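Side-chain contact in Syntaxin1 (Monosiga brevicollis, PDB 2XHE), which probably acts as a SNAP receptor that binds partner SNARE proteins in membrane fusion: residues B[212-215]-B[216-219]. Residues are numbered along the deposited sequence; the frame is centred on the assembly and turned at random.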
ATOM      1  N   ILE B 212     -38.893  -5.024  35.997  1.00180.64           N
ATOM      2  CA  ILE B 212     -38.628  -3.801  35.263  1.00178.46           C
ATOM      3  C   ILE B 212     -37.898  -2.822  36.178  1.00178.00           C
ATOM      4  O   ILE B 212     -37.540  -1.719  35.770  1.00173.23           O
ATOM      5  CB  ILE B 212     -39.937  -3.173  34.764  1.00179.94           C
ATOM      6  CG1 ILE B 212     -39.646  -2.084  33.734  1.00183.37           C
ATOM      7  CG2 ILE B 212     -40.749  -2.634  35.934  1.00180.17           C
ATOM      8  CD1 ILE B 212     -38.797  -2.564  32.578  1.00189.84           C
ATOM      9  N   ARG B 213     -37.681  -3.243  37.421  1.00181.92           N
ATOM     10  CA  ARG B 213     -36.986  -2.429  38.412  1.00181.98           C
ATOM     11  C   ARG B 213     -35.492  -2.726  38.376  1.00178.76           C
ATOM     12  O   ARG B 213     -34.667  -1.858  38.665  1.00173.32           O
ATOM     13  CB  ARG B 213     -37.552  -2.711  39.807  1.00187.71           C
ATOM     14  CG  ARG B 213     -37.040  -1.800  40.914  1.00189.90           C
ATOM     15  CD  ARG B 213     -37.882  -1.956  42.174  1.00190.83           C
ATOM     16  NE  ARG B 213     -39.304  -1.781  41.888  1.00188.27           N
ATOM     17  CZ  ARG B 213     -40.152  -2.780  41.661  1.00186.84           C
ATOM     18  NH1 ARG B 213     -39.727  -4.038  41.700  1.00188.01           N
ATOM     19  NH2 ARG B 213     -41.427  -2.523  41.397  1.00181.94           N
ATOM     20  N   ASP B 214     -35.153  -3.960  38.013  1.00183.15           N
ATOM     21  CA  ASP B 214     -33.761  -4.393  37.947  1.00187.54           C
ATOM     22  C   ASP B 214     -33.082  -3.961  36.650  1.00185.73           C
ATOM     23  O   ASP B 214     -31.878  -3.705  36.633  1.00190.23           O
ATOM     24  CB  ASP B 214     -33.653  -5.914  38.113  1.00191.89           C
ATOM     25  CG  ASP B 214     -33.947  -6.372  39.529  1.00191.60           C
ATOM     26  OD1 ASP B 214     -34.588  -5.609  40.287  1.00189.19           O
ATOM     27  OD2 ASP B 214     -33.537  -7.498  39.884  1.00193.63           O
ATOM     28  N   ARG B 215     -33.848  -3.885  35.564  1.00176.92           N
ATOM     29  CA  ARG B 215     -33.287  -3.461  34.284  1.00167.64           C
ATOM     30  C   ARG B 215     -32.698  -2.058  34.369  1.00161.14           C
ATOM     31  O   ARG B 215     -31.785  -1.725  33.619  1.00166.00           O
ATOM     32  CB  ARG B 215     -34.314  -3.558  33.150  1.00164.61           C
ATOM     33  CG  ARG B 215     -34.593  -4.984  32.701  1.00167.49           C
ATOM     34  CD  ARG B 215     -33.296  -5.724  32.404  1.00173.97           C
ATOM     35  NE  ARG B 215     -33.446  -7.176  32.482  1.00182.22           N
ATOM     36  CZ  ARG B 215     -33.614  -7.978  31.433  1.00185.45           C
ATOM     37  NH1 ARG B 215     -33.656  -7.475  30.207  1.00183.11           N
ATOM     38  NH2 ARG B 215     -33.738  -9.286  31.611  1.00190.17           N
ATOM     39  N   HIS B 216     -33.214  -1.239  35.284  1.00153.69           N
ATOM     40  CA  HIS B 216     -32.644   0.087  35.519  1.00154.71           C
ATOM     41  C   HIS B 216     -31.229  -0.041  36.065  1.00160.80           C
ATOM     42  O   HIS B 216     -30.305   0.612  35.577  1.00163.72           O
ATOM     43  CB  HIS B 216     -33.505   0.913  36.485  1.00151.86           C
ATOM     44  CG  HIS B 216     -32.899   2.234  36.858  1.00148.76           C
ATOM     45  ND1 HIS B 216     -32.967   3.344  36.043  1.00144.20           N
ATOM     46  CD2 HIS B 216     -32.217   2.622  37.963  1.00149.05           C
ATOM     47  CE1 HIS B 216     -32.351   4.357  36.626  1.00144.27           C
ATOM     48  NE2 HIS B 216     -31.887   3.946  37.793  1.00148.41           N
ATOM     49  N   LYS B 217     -31.065  -0.884  37.082  1.00161.40           N
ATOM     50  CA  LYS B 217     -29.747  -1.152  37.645  1.00157.70           C
ATOM     51  C   LYS B 217     -28.837  -1.747  36.575  1.00150.93           C
ATOM     52  O   LYS B 217     -27.612  -1.665  36.670  1.00151.64           O
ATOM     53  CB  LYS B 217     -29.846  -2.099  38.850  1.00156.96           C
ATOM     54  CG  LYS B 217     -30.481  -1.491  40.094  1.00152.94           C
ATOM     55  CD  LYS B 217     -31.953  -1.863  40.222  1.00154.66           C
ATOM     56  CE  LYS B 217     -32.485  -1.529  41.617  1.00160.60           C
ATOM     57  NZ  LYS B 217     -33.831  -2.122  41.910  1.00159.95           N
ATOM     58  N   ASP B 218     -29.449  -2.342  35.555  1.00143.15           N
ATOM     59  CA  ASP B 218     -28.710  -2.988  34.478  1.00143.96           C
ATOM     60  C   ASP B 218     -28.326  -2.000  33.376  1.00142.25           C
ATOM     61  O   ASP B 218     -27.310  -2.176  32.702  1.00148.89           O
ATOM     62  CB  ASP B 218     -29.519  -4.153  33.892  1.00146.65           C
ATOM     63  CG  ASP B 218     -29.504  -5.390  34.782  1.00149.74           C
ATOM     64  OD1 ASP B 218     -28.582  -5.524  35.617  1.00149.19           O
ATOM     65  OD2 ASP B 218     -30.413  -6.235  34.635  1.00151.58           O
ATOM     66  N   ILE B 219     -29.140  -0.965  33.192  1.00129.76           N
ATOM     67  CA  ILE B 219     -28.853   0.070  32.205  1.00121.59           C
ATOM     68  C   ILE B 219     -27.758   1.016  32.694  1.00122.11           C
ATOM     69  O   ILE B 219     -26.860   1.376  31.939  1.00135.08           O
ATOM     70  CB  ILE B 219     -30.120   0.877  31.814  1.00128.21           C
ATOM     71  CG1 ILE B 219     -30.794   0.263  30.583  1.00127.29           C
ATOM     72  CG2 ILE B 219     -29.776   2.341  31.530  1.00125.07           C
ATOM     73  CD1 ILE B 219     -31.093  -1.206  30.716  1.00130.26           C
TER
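Arg215 and Asp218, one turn apart near the N-terminal end of helix 214-237, illustrate how opposite charges can pair along a helix without a directed hydrogen bond. Their salt bridge is long, NE of Arg215 to OD2 of Asp218 being 3.8 Å; the oxygen stands well out of the guanidinium plane, so no N-H points at it and the pairing is one of charges, the two planes 49° apart. The arginine chain folds at chi2 (-51°), which brings its CD alongside the same oxygen. Its NH2 instead donates to Ser74 O, while Tyr165 and Val169 of helix 131-171 pack against the side chain.

A second long salt bridge joins OD1 of Asp214 to NZ of Lys217 at 3.9 Å. Lys217 is exposed, whereas OD2 of Asp214 has a long, weak ion pair with Arg83. The lysine turns back at chi2 (98°), and NZ also makes a weak hydrogen bond to Arg213 O (3.4 Å), beside the Arg213 aliphatic chain.

Among backbone bonds, Ile219 N to Arg215 O (2.8 Å) closes a helical turn, whereas Asp218 N is shared weakly between the carbonyls of Asp214 and Arg215.

An alanine in place of Asp218 would probably leave the Arg215 guanidinium without this nearby countercharge and Asn87 without its weak carboxylate partner. Two long i to i+3 pairs in the T-SNARE coiled-coil homology region imply weak electrostatic linkage; Ser74 and helix 131-171 probably hold the buried arginine more.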